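Long-range contacts in 3-oxosteroid 1-dehydrogenase (PDB 7P18), which probably catalyses the FAD-dependent 1,2-desaturation of 3-oxosteroids, giving 3-oxo-Delta(1)-steroids while electrons pass to an acceptor: residues A[7-12]-A[29-34]; A[13-18]-A[35-40]. One frame throughout, in Å; residues are numbered along the deposited sequence.

Both contacts join the same two neighbouring strands, 10-13 and 33-36, of the parallel sheet in the Rossmann-type FAD-binding domain, with helix 17-28 as the crossover between them. Interaction 1 takes the start of the pair, about 28 Å from its centre to that of the chain, where buried aliphatic residues give way to a partly exposed polar corner held by side-chain to backbone bonds. Interaction 2, the two centres about 15 Å apart, takes the ends of the strands, where the sheet pairing stops and a wholly buried glycine turn and a carboxylate receive the cofactor. A probable backbone hydrogen bond, V12 O to V36 N at 3.0 Å, carries the pairing from one to the other.

Interaction 1 of 2, residues A[7-12]-A[29-34]; sequences TYDVIV and LGLSVL
The parallel pairing that joins the two strands of the beta-alpha-beta unit of the Rossmann-type domain sets V10 beside V33 and I11 beside L34. V10 takes part twice, its N giving to S32 O at 2.9 Å and its O accepting from L34 N at 3.0 Å; V12 N reaches L34 O at 2.8 Å. V10 and V33 lie on one face of the sheet, where V10 CG2 packs on L31 CD1 at 3.9 Å and V33 also meets helix 17-28. Branched aliphatic residues suit these buried positions, with I11 and L34 on the other face.

Before the pairing the chain turns a corner at D9, passing from a mixed sheet, where strand 7-8 lies beside strand 256-262, into the parallel one. Y8 folds over L34: L34 CB sits above the ring centre, 3.6 Å from the centroid, in a CH-pi contact, while L34 CD2 touches Y8 CE1. At the corner D9 and S32 form a reciprocal pair, each backbone N-H giving to the other's side chain. The rotation of S32 (chi1 71°) turns OG across to D9 N, which gives to it at 2.7 Å in a nearly straight bond (164°). S32 N gives to D9 OD2 at 3.1 Å, on the anti side and 35° out of the carboxylate plane.

D9 OD1 forms a salt bridge with R263. Held by S32 N and R263, the carboxylate should be restricted in rotation and probably favours the ionised form.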
loop_
_atom_site.group_PDB
_atom_site.type_symbol
_atom_site.label_atom_id
_atom_site.label_comp_id
_atom_site.label_asym_id
_atom_site.label_seq_id
_atom_site.Cartn_x
_atom_site.Cartn_y
_atom_site.Cartn_z
ATOM N N THR A 7 33.253 -4.469 2.559
ATOM C CA THR A 7 33.055 -3.566 3.717
ATOM C C THR A 7 32.493 -2.236 3.241
ATOM O O THR A 7 33.077 -1.626 2.312
ATOM C CB THR A 7 34.349 -3.356 4.506
ATOM O OG1 THR A 7 34.857 -4.651 4.805
ATOM C CG2 THR A 7 34.115 -2.613 5.799
ATOM N N TYR A 8 31.391 -1.820 3.867
ATOM C CA TYR A 8 30.743 -0.507 3.640
ATOM C C TYR A 8 30.446 0.112 5.006
ATOM O O TYR A 8 30.405 -0.614 6.011
ATOM C CB TYR A 8 29.482 -0.701 2.787
ATOM C CG TYR A 8 29.710 -1.390 1.463
ATOM C CD1 TYR A 8 29.791 -2.770 1.369
ATOM C CD2 TYR A 8 29.854 -0.655 0.298
ATOM C CE1 TYR A 8 30.007 -3.400 0.153
ATOM C CE2 TYR A 8 30.055 -1.270 -0.924
ATOM C CZ TYR A 8 30.141 -2.648 -0.995
ATOM O OH TYR A 8 30.333 -3.247 -2.202
ATOM N N ASP A 9 30.200 1.419 5.035
ATOM C CA ASP A 9 29.682 2.086 6.263
ATOM C C ASP A 9 28.291 1.514 6.562
ATOM O O ASP A 9 28.042 1.056 7.709
ATOM C CB ASP A 9 29.691 3.604 6.081
ATOM C CG ASP A 9 31.104 4.169 5.991
ATOM O OD1 ASP A 9 31.992 3.516 6.553
ATOM O OD2 ASP A 9 31.271 5.228 5.372
ATOM N N VAL A 10 27.452 1.464 5.531
ATOM C CA VAL A 10 26.009 1.110 5.684
ATOM C C VAL A 10 25.645 0.012 4.666
ATOM O O VAL A 10 25.895 0.204 3.462
ATOM C CB VAL A 10 25.141 2.371 5.510
ATOM C CG1 VAL A 10 23.666 2.031 5.564
ATOM C CG2 VAL A 10 25.477 3.430 6.556
ATOM N N ILE A 11 25.058 -1.080 5.146
ATOM C CA ILE A 11 24.406 -2.051 4.243
ATOM C C ILE A 11 22.890 -1.987 4.464
ATOM O O ILE A 11 22.436 -2.181 5.594
ATOM C CB ILE A 11 24.978 -3.462 4.425
ATOM C CG1 ILE A 11 26.502 -3.464 4.324
ATOM C CG2 ILE A 11 24.343 -4.373 3.386
ATOM C CD1 ILE A 11 27.118 -4.755 4.750
ATOM N N VAL A 12 22.150 -1.745 3.384
ATOM C CA VAL A 12 20.658 -1.669 3.384
ATOM C C VAL A 12 20.127 -2.971 2.800
ATOM O O VAL A 12 20.488 -3.290 1.657
ATOM C CB VAL A 12 20.180 -0.461 2.579
ATOM C CG1 VAL A 12 18.677 -0.392 2.511
ATOM C CG2 VAL A 12 20.761 0.849 3.139
ATOM N N LEU A 29 25.087 12.071 3.171
ATOM C CA LEU A 29 25.695 12.446 4.474
ATOM C C LEU A 29 27.134 11.923 4.573
ATOM O O LEU A 29 27.718 12.066 5.644
ATOM C CB LEU A 29 24.827 11.893 5.608
ATOM C CG LEU A 29 23.428 12.517 5.739
ATOM C CD1 LEU A 29 22.624 11.821 6.847
ATOM C CD2 LEU A 29 23.522 14.028 6.002
ATOM N N GLY A 30 27.674 11.339 3.499
ATOM C CA GLY A 30 29.107 11.011 3.364
ATOM C C GLY A 30 29.416 9.567 3.713
ATOM O O GLY A 30 30.596 9.267 3.895
ATOM N N LEU A 31 28.406 8.690 3.820
ATOM C CA LEU A 31 28.628 7.263 4.149
ATOM C C LEU A 31 28.666 6.451 2.855
ATOM O O LEU A 31 27.854 6.742 1.932
ATOM C CB LEU A 31 27.497 6.733 5.047
ATOM C CG LEU A 31 27.306 7.486 6.363
ATOM C CD1 LEU A 31 25.886 7.323 6.900
ATOM C CD2 LEU A 31 28.334 7.026 7.386
ATOM N N SER A 32 29.515 5.421 2.844
ATOM C CA SER A 32 29.561 4.377 1.793
ATOM C C SER A 32 28.385 3.416 2.030
ATOM O O SER A 32 28.197 2.947 3.176
ATOM C CB SER A 32 30.916 3.665 1.743
ATOM O OG SER A 32 31.127 2.816 2.860
ATOM N N VAL A 33 27.621 3.162 0.974
ATOM C CA VAL A 33 26.363 2.368 1.044
ATOM C C VAL A 33 26.413 1.205 0.048
ATOM O O VAL A 33 26.841 1.427 -1.098
ATOM C CB VAL A 33 25.137 3.265 0.816
ATOM C CG1 VAL A 33 23.843 2.497 0.984
ATOM C CG2 VAL A 33 25.148 4.451 1.776
ATOM N N LEU A 34 25.925 0.041 0.480
ATOM C CA LEU A 34 25.496 -1.056 -0.427
ATOM C C LEU A 34 24.021 -1.380 -0.172
ATOM O O LEU A 34 23.633 -1.510 1.012
ATOM C CB LEU A 34 26.358 -2.282 -0.148
ATOM C CG LEU A 34 25.924 -3.569 -0.851
ATOM C CD1 LEU A 34 26.083 -3.462 -2.340
ATOM C CD2 LEU A 34 26.672 -4.782 -0.304
HETATM O O HOH W 1 32.147 7.550 5.874
#

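Interaction 2 of 2, residues A[13-18]-A[35-40]. With FAD (flavin-adenine dinucleotide), chain C.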
loop_
_atom_site.group_PDB
_atom_site.type_symbol
_atom_site.label_atom_id
_atom_site.label_comp_id
_atom_site.label_asym_id
_atom_site.label_seq_id
_atom_site.Cartn_x
_atom_site.Cartn_y
_atom_site.Cartn_z
ATOM N N VAL A 13 19.328 -3.687 3.563
ATOM C CA VAL A 13 18.663 -4.944 3.111
ATOM C C VAL A 13 17.264 -4.631 2.593
ATOM O O VAL A 13 16.400 -4.193 3.381
ATOM C CB VAL A 13 18.645 -5.971 4.237
ATOM C CG1 VAL A 13 18.012 -7.277 3.772
ATOM C CG2 VAL A 13 20.046 -6.180 4.785
ATOM N N GLY A 14 17.058 -4.884 1.293
ATOM C CA GLY A 14 15.793 -4.654 0.595
ATOM C C GLY A 14 15.940 -3.484 -0.345
ATOM O O GLY A 14 16.782 -2.643 -0.091
ATOM N N SER A 15 15.147 -3.411 -1.413
ATOM C CA SER A 15 15.105 -2.248 -2.325
ATOM C C SER A 15 13.681 -1.726 -2.467
ATOM O O SER A 15 13.376 -1.203 -3.529
ATOM C CB SER A 15 15.745 -2.522 -3.680
ATOM O OG SER A 15 15.013 -3.520 -4.365
ATOM N N GLY A 16 12.871 -1.725 -1.393
ATOM C CA GLY A 16 11.650 -0.909 -1.396
ATOM C C GLY A 16 11.998 0.570 -1.317
ATOM O O GLY A 16 13.175 0.905 -1.281
ATOM N N ALA A 17 11.007 1.428 -1.279
ATOM C CA ALA A 17 11.210 2.894 -1.298
ATOM C C ALA A 17 11.963 3.311 -0.021
ATOM O O ALA A 17 12.897 4.149 -0.107
ATOM C CB ALA A 17 9.877 3.567 -1.431
ATOM N N GLY A 18 11.562 2.794 1.134
ATOM C CA GLY A 18 12.219 3.134 2.423
ATOM C C GLY A 18 13.711 2.837 2.350
ATOM O O GLY A 18 14.554 3.706 2.689
ATOM N N VAL A 35 23.252 -1.556 -1.245
ATOM C CA VAL A 35 21.865 -2.112 -1.177
ATOM C C VAL A 35 21.878 -3.556 -1.699
ATOM O O VAL A 35 22.426 -3.762 -2.790
ATOM C CB VAL A 35 20.879 -1.244 -1.956
ATOM C CG1 VAL A 35 19.445 -1.768 -1.798
ATOM C CG2 VAL A 35 20.988 0.214 -1.512
ATOM N N VAL A 36 21.318 -4.498 -0.951
ATOM C CA VAL A 36 21.127 -5.908 -1.414
ATOM C C VAL A 36 19.621 -6.203 -1.562
ATOM O O VAL A 36 18.860 -5.911 -0.598
ATOM C CB VAL A 36 21.832 -6.927 -0.500
ATOM C CG1 VAL A 36 23.346 -6.703 -0.479
ATOM C CG2 VAL A 36 21.275 -6.983 0.900
ATOM N N GLU A 37 19.234 -6.787 -2.706
ATOM C CA GLU A 37 17.837 -7.145 -3.078
ATOM C C GLU A 37 17.764 -8.659 -3.371
ATOM O O GLU A 37 18.606 -9.145 -4.166
ATOM C CB GLU A 37 17.384 -6.298 -4.273
ATOM C CG GLU A 37 16.086 -6.791 -4.933
ATOM C CD GLU A 37 14.885 -6.888 -4.035
ATOM O OE1 GLU A 37 14.710 -5.948 -3.196
ATOM O OE2 GLU A 37 14.116 -7.886 -4.171
ATOM N N LYS A 38 16.837 -9.354 -2.708
ATOM C CA LYS A 38 16.587 -10.817 -2.803
ATOM C C LYS A 38 16.238 -11.168 -4.253
ATOM O O LYS A 38 16.806 -12.148 -4.745
ATOM C CB LYS A 38 15.494 -11.234 -1.817
ATOM C CG LYS A 38 14.840 -12.612 -1.973
ATOM C CD LYS A 38 13.890 -12.765 -0.795
ATOM C CE LYS A 38 13.011 -13.970 -0.819
ATOM N NZ LYS A 38 12.341 -14.151 0.475
ATOM N N SER A 39 15.397 -10.368 -4.909
ATOM C CA SER A 39 14.704 -10.764 -6.159
ATOM C C SER A 39 15.493 -10.245 -7.356
ATOM O O SER A 39 16.524 -9.573 -7.177
ATOM C CB SER A 39 13.259 -10.319 -6.174
ATOM O OG SER A 39 13.141 -8.994 -6.637
ATOM N N ASP A 40 14.974 -10.529 -8.545
ATOM C CA ASP A 40 15.550 -10.143 -9.859
ATOM C C ASP A 40 15.145 -8.711 -10.191
ATOM O O ASP A 40 15.625 -8.208 -11.207
ATOM C CB ASP A 40 15.067 -11.101 -10.967
ATOM C CG ASP A 40 13.558 -11.211 -11.079
ATOM O OD1 ASP A 40 12.876 -11.421 -10.039
ATOM O OD2 ASP A 40 13.054 -11.062 -12.190
HETATM P PA FAD C . 8.728 -3.521 -0.073
HETATM O O1A FAD C . 8.348 -2.306 -0.839
HETATM O O2A FAD C . 7.936 -4.738 -0.471
HETATM O O5B FAD C . 10.278 -3.756 -0.302
HETATM C C5B FAD C . 10.920 -4.876 0.362
HETATM C C4B FAD C . 11.977 -5.415 -0.553
HETATM O O4B FAD C . 12.852 -6.293 0.207
HETATM C C3B FAD C . 11.468 -6.244 -1.751
HETATM O O3B FAD C . 12.046 -5.795 -2.971
HETATM C C2B FAD C . 11.879 -7.675 -1.394
HETATM O O2B FAD C . 12.014 -8.515 -2.532
HETATM C C1B FAD C . 13.135 -7.437 -0.556
HETATM N N9A FAD C . 13.503 -8.544 0.328
HETATM C C8A FAD C . 12.694 -9.426 0.986
HETATM N N7A FAD C . 13.379 -10.372 1.623
HETATM C C5A FAD C . 14.711 -10.048 1.397
HETATM C C6A FAD C . 15.923 -10.646 1.807
HETATM N N6A FAD C . 16.004 -11.783 2.508
HETATM N N1A FAD C . 17.070 -10.061 1.400
HETATM C C2A FAD C . 16.992 -8.952 0.660
HETATM N N3A FAD C . 15.917 -8.341 0.152
HETATM C C4A FAD C . 14.794 -8.936 0.593
HETATM N N1 FAD C . 1.088 2.187 0.874
HETATM C C2 FAD C . 1.123 3.537 0.959
HETATM O O2 FAD C . 1.510 4.101 1.999
HETATM N N3 FAD C . 0.778 4.314 -0.073
HETATM C C4 FAD C . 0.108 3.822 -1.174
HETATM O O4 FAD C . -0.080 4.572 -2.126
HETATM C C4X FAD C . 0.011 2.410 -1.304
HETATM N N5 FAD C . -0.589 1.894 -2.363
HETATM C C5X FAD C . -0.594 0.525 -2.488
HETATM C C6 FAD C . -1.143 -0.053 -3.657
HETATM C C7 FAD C . -1.054 -1.416 -3.904
HETATM C C7M FAD C . -1.622 -2.010 -5.177
HETATM C C8 FAD C . -0.354 -2.229 -2.995
HETATM C C8M FAD C . -0.215 -3.719 -3.251
HETATM C C9 FAD C . 0.112 -1.691 -1.812
HETATM C C9A FAD C . 0.057 -0.308 -1.551
HETATM N N10 FAD C . 0.541 0.270 -0.367
HETATM C C10 FAD C . 0.563 1.650 -0.215
HETATM C "C1'" FAD C . 1.276 -0.537 0.615
HETATM C "C2'" FAD C . 2.793 -0.414 0.355
HETATM O "O2'" FAD C . 3.147 -0.729 -0.991
HETATM C "C3'" FAD C . 3.634 -1.276 1.312
HETATM O "O3'" FAD C . 3.102 -1.267 2.639
HETATM C "C4'" FAD C . 5.085 -0.840 1.292
HETATM O "O4'" FAD C . 5.524 -0.852 -0.059
HETATM C "C5'" FAD C . 5.999 -1.695 2.143
HETATM O "O5'" FAD C . 7.333 -1.202 1.915
HETATM P P FAD C . 8.588 -2.019 2.448
HETATM O O1P FAD C . 9.721 -1.206 1.989
HETATM O O2P FAD C . 8.442 -2.448 3.838
HETATM O O3P FAD C . 8.559 -3.373 1.528
#
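V13 pairs with V36 as the last parallel bridge before the strands end at the FAD. Backbone bonding closes with G14 N giving to V36 O at 2.8 Å, close to straight. G14 O is a buried carbonyl packed against V35 CG1 at 3.3 Å, with no hydrogen-bonding partner in the model.

The apolar contacts are few. V13 CG2 meets V36 CG2 at 4.2 Å, the two side chains on one face of the sheet, while V13 CG1 turns to the adenine.

The polar contacts converge on E37. S15 OG gives to E37 OE1 at 2.7 Å, arriving from above the carboxylate plane, and S15 N adds a weak bond to the same oxygen. S15 OG also bonds to G43 N, tying the glycine turn to the loop after E37. E37 CG is anti to the backbone N (chi1 167°), but the chain bends at chi2 (57°), bringing the carboxylate back to S15 and the ribose. OE2 accepts from S39 N at 2.9 Å.

The cofactor completes the site. E37 takes the ribose diol in a bidentate grip, FAD O3B giving to OE1 and FAD O2B to OE2, each at 2.7 Å. G14, G16 and A19 fit the Rossmann-type GxGxxA pattern. The turn brings bare backbone against the cofactor: G14 CA, at a positive phi (109°) that suits glycine, lies 3.4 Å from FAD O4B, and G16 CA 3.3 Å from FAD O5B. G16 is the N-cap of helix 17-28, whose start probably favours the nearby pyrophosphate, as in Rossmann-type folds. K38 CB and CD lie against the adenine, and its NZ forms a salt bridge with D302.

The protein donors, S15 at OE1 and S39 N at OE2, probably favour ionised E37 and hold its carboxylate turned so that each oxygen can accept one ribose hydroxyl.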